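Local coordinates for protein GH26C (Muricauda sp. MAR_2010_75, PDB 6Q78) that probably hydrolyses internal beta-1,4-mannosidic bonds of mannans, as an endo-mannanase of glycoside hydrolase family 26 with a TIM-barrel fold, at residues 156-161 / 194-199; 185-190 / 245-250; 305-310 / 353-358. All coordinates share one frame; numbering follows the deposited sequence.

Overall arrangement
The chain first closes a loop at interaction 1, where the end of strand 153-157 and the loop after it meet helix 193-208. Interaction 2 starts inside that loop, at the end of helix 176-186, and closes later on helix 242-259. The two contacts therefore cross along the chain. They also touch in space: Tyr-196 packs on both Ile-186 and Leu-248, and the centres of interactions 1 and 2 are about 12 Å apart. Together they tie three helices to one strand end of the barrel. Interaction 3 comes later, in series with both. It joins helix 306-327 to helix 351-361, with its centre about 35 Å from that of interaction 1, on the opposite side of the chain's centre.

Interaction 1. Residues 156-161 / 194-199; sequences FCWHFR and DYYKQK
At the C-terminal end of barrel strand 153-157, Trp-158 and Phe-160 reach out to helix 193-208 and form a small aromatic cluster with Tyr-196. Phe-160 CE2 lies 3.6 Å from Tyr-196 CD1. These two rings meet rim to rim, with planes 27° apart and neither over the other's face. Trp-158 CH2 touches the same tyrosine at CE1, at 3.7 Å. Both Trp-158 and Phe-160 hold CG trans to the backbone N (chi1 -173° and 178°), which sends both rings toward the helix in offset layers, Trp-158 CZ2 over one face of the Phe-160 ring, near its rim. The aliphatic part of Lys-199 completes the packing: its CB sits at the indole edge, 4.0 Å from Trp-158 CZ2, and its CG is 3.9 Å from Phe-160 CE1. The lysine bends at chi2, and its NZ goes on to Thr-121 and Asp-123. Tyr-195 brings CE1 to the edge of the Phe-160 ring. Its OH bonds to Asp-123 and accepts a hydrogen bond from a water that also donates to Arg-161 O. Thr-252 holds Tyr-196 OH, and Thr-121 holds Trp-158 NE1. Such packing of the loop after a strand against a following helix is characteristic of a TIM barrel.

Interaction 2. Residues 185-190 / 245-250; sequences SILPGG and YIQLWQ
Leu-187 CD2 and Ile-186 CD1 pack against Leu-248 of helix 242-259. Leu-187 CD2 lies 3.7 Å from Leu-248 N and 3.8 Å from Leu-248 CB, so this methyl rests on the helix backbone as well as on the side chain. Ile-186 CD1 meets Leu-248 CD1 at 3.6 Å. Leu-248 turns CG trans to its backbone N (chi1 171°), which lets its CD1 reach the isoleucine. Gln-247 borders the contact on its more open side. Its extended chain passes obliquely across Leu-187, with OE1 3.8 Å from Leu-187 CD1. At its far end NE2 comes to 3.5 Å from Pro-188 CD. These are packing contacts; no direct hydrogen bond joins the two segments. One water links them instead. It accepts from Gln-247 NE2 and donates to Pro-188 O, at 2.8 Å from each of these atoms.

Further out, a type II turn from Leu-187 to Gly-190 sets the loop, with Gly-189 at positive phi. It is closed by the bond from Gly-190 N to Leu-187 O. His-193 ND1 bonds to Ile-186 O, just before the turn. Tyr-196 of helix 193-208 packs on both Ile-186 and Leu-248 and bridges the two sides. The contact joins the end of helix 176-186 and the turn after it, part of the connection between two barrel strands, to the flank of helix 242-259, as in the beta-alpha connections of a TIM barrel.

Interaction 3. Residues 305-310 / 353-358; sequences QGQAGV and TNNLFE
The helical segments 306-310 and 353-358 run nearly parallel, at 18° with axes 9.8 Å apart at closest approach, and come closest in CA position at Val-310 and Asn-355. They belong to neighbouring helices of the TIM-barrel shell, 306-327 and 351-361. The second contains a wider pi-type turn at 353-356. Val-310 points at this turn. Its CG2 presses on the amide of Asn-355, 3.6 Å from CG, while its CG1 lies 3.6 Å from the Asn-355 backbone O. With CG1 trans to the backbone N (chi1 177°), the valine straddles Asn-355, one methyl at its backbone and the other at its side chain. Glu-358 adds only a loose contact, through CB. On the inner side of the second helix, Leu-356 packs on Leu-333 and Thr-336 of strand 330-336.

About one turn before the valine, on the exposed side, Gln-307 reaches over to the same asparagine. Its chain bends at chi2, which swings the amide across the gap. A water donates to both Gln-307 OE1 and Asn-354 O and adds a second polar link. The direct one is the hydrogen bond from Gln-307 NE2 to Asn-355 OD1, 3.2 Å long and bent to 147°, with the donor standing above the asparagine carbonyl plane.

Interaction 1. Residues 156-161 / 194-199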
# COMPACT_ATOMS: atom_id res chain seq x y z
N PHE A 156 -4.29 1.36 -2.57
CA PHE A 156 -5.37 1.15 -1.60
C PHE A 156 -5.12 -0.07 -0.74
O PHE A 156 -4.87 -1.16 -1.27
CB PHE A 156 -6.70 0.88 -2.30
CG PHE A 156 -7.46 2.11 -2.72
CD1 PHE A 156 -7.03 2.89 -3.81
CD2 PHE A 156 -8.59 2.51 -2.02
CE1 PHE A 156 -7.74 4.03 -4.22
CE2 PHE A 156 -9.33 3.63 -2.45
CZ PHE A 156 -8.90 4.38 -3.55
N CYS A 157 -5.22 0.11 0.58
CA CYS A 157 -5.36 -0.99 1.51
C CYS A 157 -6.84 -1.11 1.85
O CYS A 157 -7.69 -0.40 1.28
CB CYS A 157 -4.47 -0.79 2.75
SG CYS A 157 -4.92 0.67 3.74
N TRP A 158 -7.19 -2.06 2.73
CA TRP A 158 -8.60 -2.31 3.04
C TRP A 158 -8.72 -2.75 4.50
O TRP A 158 -8.54 -3.93 4.82
CB TRP A 158 -9.12 -3.39 2.11
CG TRP A 158 -10.60 -3.61 2.23
CD1 TRP A 158 -11.53 -2.79 2.84
CD2 TRP A 158 -11.35 -4.69 1.67
NE1 TRP A 158 -12.81 -3.32 2.72
CE2 TRP A 158 -12.72 -4.48 1.99
CE3 TRP A 158 -10.99 -5.83 0.96
CZ2 TRP A 158 -13.71 -5.36 1.58
CZ3 TRP A 158 -12.00 -6.72 0.57
CH2 TRP A 158 -13.32 -6.48 0.88
N HIS A 159 -9.06 -1.79 5.37
CA HIS A 159 -9.38 -2.14 6.76
C HIS A 159 -10.84 -2.58 6.77
O HIS A 159 -11.78 -1.80 7.02
CB HIS A 159 -9.08 -0.99 7.71
CG HIS A 159 -7.61 -0.81 7.97
ND1 HIS A 159 -6.80 -0.07 7.13
CD2 HIS A 159 -6.82 -1.24 8.99
CE1 HIS A 159 -5.56 -0.08 7.61
NE2 HIS A 159 -5.55 -0.80 8.73
N PHE A 160 -11.02 -3.86 6.43
CA PHE A 160 -12.32 -4.48 6.18
C PHE A 160 -12.93 -4.95 7.50
O PHE A 160 -12.39 -5.83 8.17
CB PHE A 160 -12.06 -5.63 5.21
CG PHE A 160 -13.27 -6.48 4.82
CD1 PHE A 160 -14.56 -5.99 4.88
CD2 PHE A 160 -13.07 -7.77 4.33
CE1 PHE A 160 -15.64 -6.79 4.48
CE2 PHE A 160 -14.14 -8.57 3.99
CZ PHE A 160 -15.42 -8.09 4.07
N ARG A 161 -14.00 -4.29 7.92
CA ARG A 161 -14.65 -4.69 9.17
C ARG A 161 -15.22 -6.09 9.02
O ARG A 161 -15.77 -6.46 7.98
CB ARG A 161 -15.72 -3.67 9.57
CG ARG A 161 -15.10 -2.32 9.90
CD ARG A 161 -16.13 -1.23 10.15
NE ARG A 161 -15.49 0.07 10.00
CZ ARG A 161 -14.83 0.72 10.95
NH1 ARG A 161 -14.72 0.20 12.16
NH2 ARG A 161 -14.26 1.90 10.66
N ASP A 194 -21.61 -14.70 0.17
CA ASP A 194 -22.33 -13.77 -0.68
C ASP A 194 -22.14 -12.33 -0.21
O ASP A 194 -21.97 -11.42 -1.03
CB ASP A 194 -23.82 -14.13 -0.71
CG ASP A 194 -24.10 -15.34 -1.58
OD1 ASP A 194 -25.14 -16.00 -1.35
OD2 ASP A 194 -23.29 -15.64 -2.47
N TYR A 195 -22.14 -12.11 1.11
CA TYR A 195 -21.82 -10.79 1.66
C TYR A 195 -20.46 -10.31 1.16
O TYR A 195 -20.30 -9.13 0.77
CB TYR A 195 -21.78 -10.93 3.18
CG TYR A 195 -21.30 -9.73 3.97
CD1 TYR A 195 -19.96 -9.56 4.26
CD2 TYR A 195 -22.19 -8.79 4.46
CE1 TYR A 195 -19.51 -8.49 5.01
CE2 TYR A 195 -21.73 -7.70 5.21
CZ TYR A 195 -20.39 -7.58 5.49
OH TYR A 195 -19.94 -6.51 6.24
N TYR A 196 -19.47 -11.19 1.18
CA TYR A 196 -18.13 -10.80 0.74
C TYR A 196 -18.11 -10.50 -0.76
O TYR A 196 -17.47 -9.53 -1.20
CB TYR A 196 -17.14 -11.91 1.08
CG TYR A 196 -15.73 -11.61 0.66
CD1 TYR A 196 -15.11 -10.43 1.08
CD2 TYR A 196 -15.02 -12.47 -0.17
CE1 TYR A 196 -13.80 -10.12 0.71
CE2 TYR A 196 -13.67 -12.18 -0.55
CZ TYR A 196 -13.10 -10.99 -0.10
OH TYR A 196 -11.83 -10.62 -0.45
N LYS A 197 -18.80 -11.30 -1.57
CA LYS A 197 -18.88 -11.00 -2.99
C LYS A 197 -19.47 -9.62 -3.22
O LYS A 197 -19.00 -8.88 -4.09
CB LYS A 197 -19.66 -12.08 -3.74
CG LYS A 197 -18.87 -13.39 -3.89
CD LYS A 197 -19.57 -14.44 -4.78
CE LYS A 197 -20.86 -14.94 -4.25
NZ LYS A 197 -21.26 -15.98 -5.26
N GLN A 198 -20.49 -9.23 -2.43
CA GLN A 198 -21.07 -7.90 -2.59
C GLN A 198 -20.06 -6.81 -2.26
O GLN A 198 -20.03 -5.77 -2.93
CB GLN A 198 -22.33 -7.77 -1.73
CG GLN A 198 -23.21 -6.57 -2.09
CD GLN A 198 -22.64 -5.25 -1.61
OE1 GLN A 198 -22.16 -5.13 -0.48
NE2 GLN A 198 -22.68 -4.24 -2.48
N LYS A 199 -19.21 -7.03 -1.25
CA LYS A 199 -18.17 -6.04 -0.96
C LYS A 199 -17.18 -5.92 -2.11
O LYS A 199 -16.74 -4.81 -2.46
CB LYS A 199 -17.41 -6.42 0.32
CG LYS A 199 -18.25 -6.49 1.59
CD LYS A 199 -19.10 -5.23 1.81
CE LYS A 199 -19.72 -5.28 3.22
NZ LYS A 199 -20.56 -4.05 3.49
O HOH W 1 -17.68 -4.99 6.67

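Interaction 2. Residues 185-190 / 245-250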
# COMPACT_ATOMS: atom_id res chain seq x y z
N SER A 185 -15.70 -17.62 7.22
CA SER A 185 -17.07 -17.37 6.79
C SER A 185 -17.16 -16.69 5.43
O SER A 185 -18.25 -16.65 4.85
CB SER A 185 -17.84 -16.56 7.84
OG SER A 185 -17.50 -15.17 7.74
N ILE A 186 -16.07 -16.11 4.92
CA ILE A 186 -16.14 -15.43 3.63
C ILE A 186 -15.62 -16.28 2.48
O ILE A 186 -15.73 -15.85 1.31
CB ILE A 186 -15.51 -14.02 3.63
CG1 ILE A 186 -14.02 -14.11 3.91
CG2 ILE A 186 -16.28 -13.12 4.57
CD1 ILE A 186 -13.27 -12.76 3.67
N LEU A 187 -15.08 -17.46 2.77
CA LEU A 187 -14.63 -18.37 1.73
C LEU A 187 -15.84 -19.03 1.10
O LEU A 187 -16.94 -19.02 1.67
CB LEU A 187 -13.76 -19.45 2.38
CG LEU A 187 -12.46 -18.96 3.04
CD1 LEU A 187 -11.74 -20.10 3.76
CD2 LEU A 187 -11.60 -18.37 1.96
N PRO A 188 -15.69 -19.57 -0.10
CA PRO A 188 -16.80 -20.32 -0.70
C PRO A 188 -17.28 -21.40 0.27
O PRO A 188 -16.48 -22.12 0.87
CB PRO A 188 -16.17 -20.92 -1.97
CG PRO A 188 -15.07 -19.93 -2.31
CD PRO A 188 -14.51 -19.50 -0.98
N GLY A 189 -18.60 -21.50 0.45
CA GLY A 189 -19.17 -22.37 1.46
C GLY A 189 -19.38 -21.70 2.80
O GLY A 189 -20.10 -22.24 3.64
N GLY A 190 -18.77 -20.53 3.02
CA GLY A 190 -18.99 -19.81 4.28
C GLY A 190 -20.32 -19.07 4.29
O GLY A 190 -20.87 -18.70 3.26
N TYR A 245 -5.99 -18.80 3.91
CA TYR A 245 -5.55 -17.47 3.48
C TYR A 245 -5.29 -17.45 1.99
O TYR A 245 -5.72 -16.52 1.28
CB TYR A 245 -4.30 -17.05 4.26
CG TYR A 245 -3.89 -15.65 3.94
CD1 TYR A 245 -4.45 -14.57 4.64
CD2 TYR A 245 -2.99 -15.38 2.91
CE1 TYR A 245 -4.11 -13.25 4.30
CE2 TYR A 245 -2.65 -14.07 2.57
CZ TYR A 245 -3.20 -13.03 3.29
OH TYR A 245 -2.84 -11.73 2.94
N ILE A 246 -4.61 -18.48 1.48
CA ILE A 246 -4.30 -18.54 0.06
C ILE A 246 -5.57 -18.68 -0.77
O ILE A 246 -5.72 -18.04 -1.83
CB ILE A 246 -3.30 -19.69 -0.20
CG1 ILE A 246 -1.92 -19.32 0.37
CG2 ILE A 246 -3.19 -20.00 -1.69
CD1 ILE A 246 -0.92 -20.48 0.22
N GLN A 247 -6.52 -19.49 -0.30
CA GLN A 247 -7.80 -19.62 -1.00
C GLN A 247 -8.52 -18.29 -1.06
O GLN A 247 -9.12 -17.94 -2.09
CB GLN A 247 -8.67 -20.65 -0.29
CG GLN A 247 -10.00 -20.90 -0.98
CD GLN A 247 -10.94 -21.82 -0.20
OE1 GLN A 247 -10.60 -22.32 0.87
NE2 GLN A 247 -12.12 -22.06 -0.76
N LEU A 248 -8.51 -17.54 0.04
CA LEU A 248 -9.14 -16.22 0.04
C LEU A 248 -8.47 -15.30 -0.98
O LEU A 248 -9.16 -14.64 -1.78
CB LEU A 248 -9.03 -15.61 1.44
CG LEU A 248 -9.45 -14.14 1.53
CD1 LEU A 248 -10.92 -13.91 1.14
CD2 LEU A 248 -9.17 -13.59 2.93
N TRP A 249 -7.14 -15.29 -1.01
CA TRP A 249 -6.43 -14.43 -1.95
C TRP A 249 -6.76 -14.80 -3.40
O TRP A 249 -7.03 -13.92 -4.23
CB TRP A 249 -4.93 -14.51 -1.71
CG TRP A 249 -4.34 -13.20 -1.25
CD1 TRP A 249 -4.28 -12.76 0.04
CD2 TRP A 249 -3.76 -12.15 -2.06
NE1 TRP A 249 -3.68 -11.53 0.09
CE2 TRP A 249 -3.36 -11.13 -1.18
CE3 TRP A 249 -3.50 -12.00 -3.44
CZ2 TRP A 249 -2.74 -9.97 -1.63
CZ3 TRP A 249 -2.92 -10.86 -3.86
CH2 TRP A 249 -2.52 -9.87 -2.97
N GLN A 250 -6.71 -16.10 -3.72
CA GLN A 250 -6.93 -16.51 -5.10
C GLN A 250 -8.37 -16.25 -5.52
O GLN A 250 -8.62 -15.80 -6.65
CB GLN A 250 -6.53 -17.97 -5.31
CG GLN A 250 -5.04 -18.18 -5.06
CD GLN A 250 -4.64 -19.62 -5.25
OE1 GLN A 250 -5.49 -20.52 -5.29
NE2 GLN A 250 -3.33 -19.87 -5.35
O HOH W 2 -14.25 -23.61 0.26

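Interaction 3. Residues 305-310 / 353-358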
# COMPACT_ATOMS: atom_id res chain seq x y z
N GLN A 305 15.06 1.09 17.88
CA GLN A 305 15.79 -0.17 17.95
C GLN A 305 17.25 -0.03 17.51
O GLN A 305 17.94 -1.05 17.38
CB GLN A 305 15.09 -1.22 17.09
CG GLN A 305 13.65 -1.53 17.49
CD GLN A 305 13.53 -2.32 18.76
OE1 GLN A 305 13.63 -3.56 18.75
NE2 GLN A 305 13.32 -1.64 19.87
N GLY A 306 17.72 1.20 17.26
CA GLY A 306 19.14 1.35 16.99
C GLY A 306 19.55 0.76 15.65
O GLY A 306 18.73 0.39 14.80
N GLN A 307 20.87 0.68 15.47
CA GLN A 307 21.40 0.14 14.22
C GLN A 307 21.08 -1.34 14.06
O GLN A 307 20.95 -1.82 12.93
CB GLN A 307 22.92 0.38 14.15
CG GLN A 307 23.25 1.85 13.93
CD GLN A 307 22.45 2.46 12.79
OE1 GLN A 307 22.50 1.97 11.66
NE2 GLN A 307 21.67 3.51 13.09
N ALA A 308 20.91 -2.08 15.16
CA ALA A 308 20.45 -3.46 15.03
C ALA A 308 19.11 -3.53 14.31
O ALA A 308 18.90 -4.37 13.43
CB ALA A 308 20.35 -4.12 16.40
N GLY A 309 18.17 -2.66 14.69
CA GLY A 309 16.88 -2.66 14.02
C GLY A 309 16.98 -2.24 12.57
O GLY A 309 16.29 -2.78 11.70
N VAL A 310 17.83 -1.25 12.29
CA VAL A 310 18.07 -0.86 10.90
C VAL A 310 18.58 -2.04 10.09
O VAL A 310 18.16 -2.23 8.93
CB VAL A 310 19.05 0.33 10.85
CG1 VAL A 310 19.36 0.70 9.39
CG2 VAL A 310 18.46 1.53 11.60
N THR A 353 17.59 9.99 7.35
CA THR A 353 18.79 9.92 6.53
C THR A 353 19.65 8.71 6.87
O THR A 353 20.19 8.06 5.97
CB THR A 353 19.58 11.22 6.68
OG1 THR A 353 18.76 12.31 6.21
CG2 THR A 353 20.86 11.14 5.89
N ASN A 354 19.79 8.39 8.16
CA ASN A 354 20.74 7.37 8.60
C ASN A 354 20.10 6.02 8.88
O ASN A 354 20.82 5.00 8.93
CB ASN A 354 21.43 7.81 9.89
CG ASN A 354 22.18 9.12 9.71
OD1 ASN A 354 22.74 9.38 8.64
ND2 ASN A 354 22.18 9.95 10.74
N ASN A 355 18.79 5.98 9.12
CA ASN A 355 18.12 4.74 9.48
C ASN A 355 17.25 4.27 8.33
O ASN A 355 17.53 3.25 7.70
CB ASN A 355 17.30 4.90 10.77
CG ASN A 355 18.17 5.13 11.99
OD1 ASN A 355 19.39 5.37 11.89
ND2 ASN A 355 17.55 5.04 13.17
N LEU A 356 16.17 4.98 8.03
CA LEU A 356 15.28 4.56 6.96
C LEU A 356 16.00 4.50 5.62
O LEU A 356 15.93 3.50 4.91
CB LEU A 356 14.07 5.50 6.88
CG LEU A 356 13.15 5.16 5.72
CD1 LEU A 356 12.52 3.75 5.87
CD2 LEU A 356 12.04 6.20 5.66
N PHE A 357 16.72 5.58 5.26
CA PHE A 357 17.36 5.59 3.94
C PHE A 357 18.33 4.43 3.79
O PHE A 357 18.40 3.79 2.73
CB PHE A 357 18.08 6.91 3.69
CG PHE A 357 18.72 7.00 2.32
CD1 PHE A 357 17.94 7.28 1.20
CD2 PHE A 357 20.08 6.76 2.16
CE1 PHE A 357 18.54 7.35 -0.08
CE2 PHE A 357 20.68 6.82 0.90
CZ PHE A 357 19.91 7.12 -0.21
N GLU A 358 19.11 4.15 4.83
CA GLU A 358 20.05 3.04 4.78
C GLU A 358 19.33 1.71 4.60
O GLU A 358 19.76 0.87 3.81
CB GLU A 358 20.91 3.05 6.04
CG GLU A 358 21.86 4.21 6.05
CD GLU A 358 22.89 4.06 4.96
OE1 GLU A 358 23.31 2.90 4.74
OE2 GLU A 358 23.24 5.06 4.31
O HOH W 3 23.18 4.61 10.14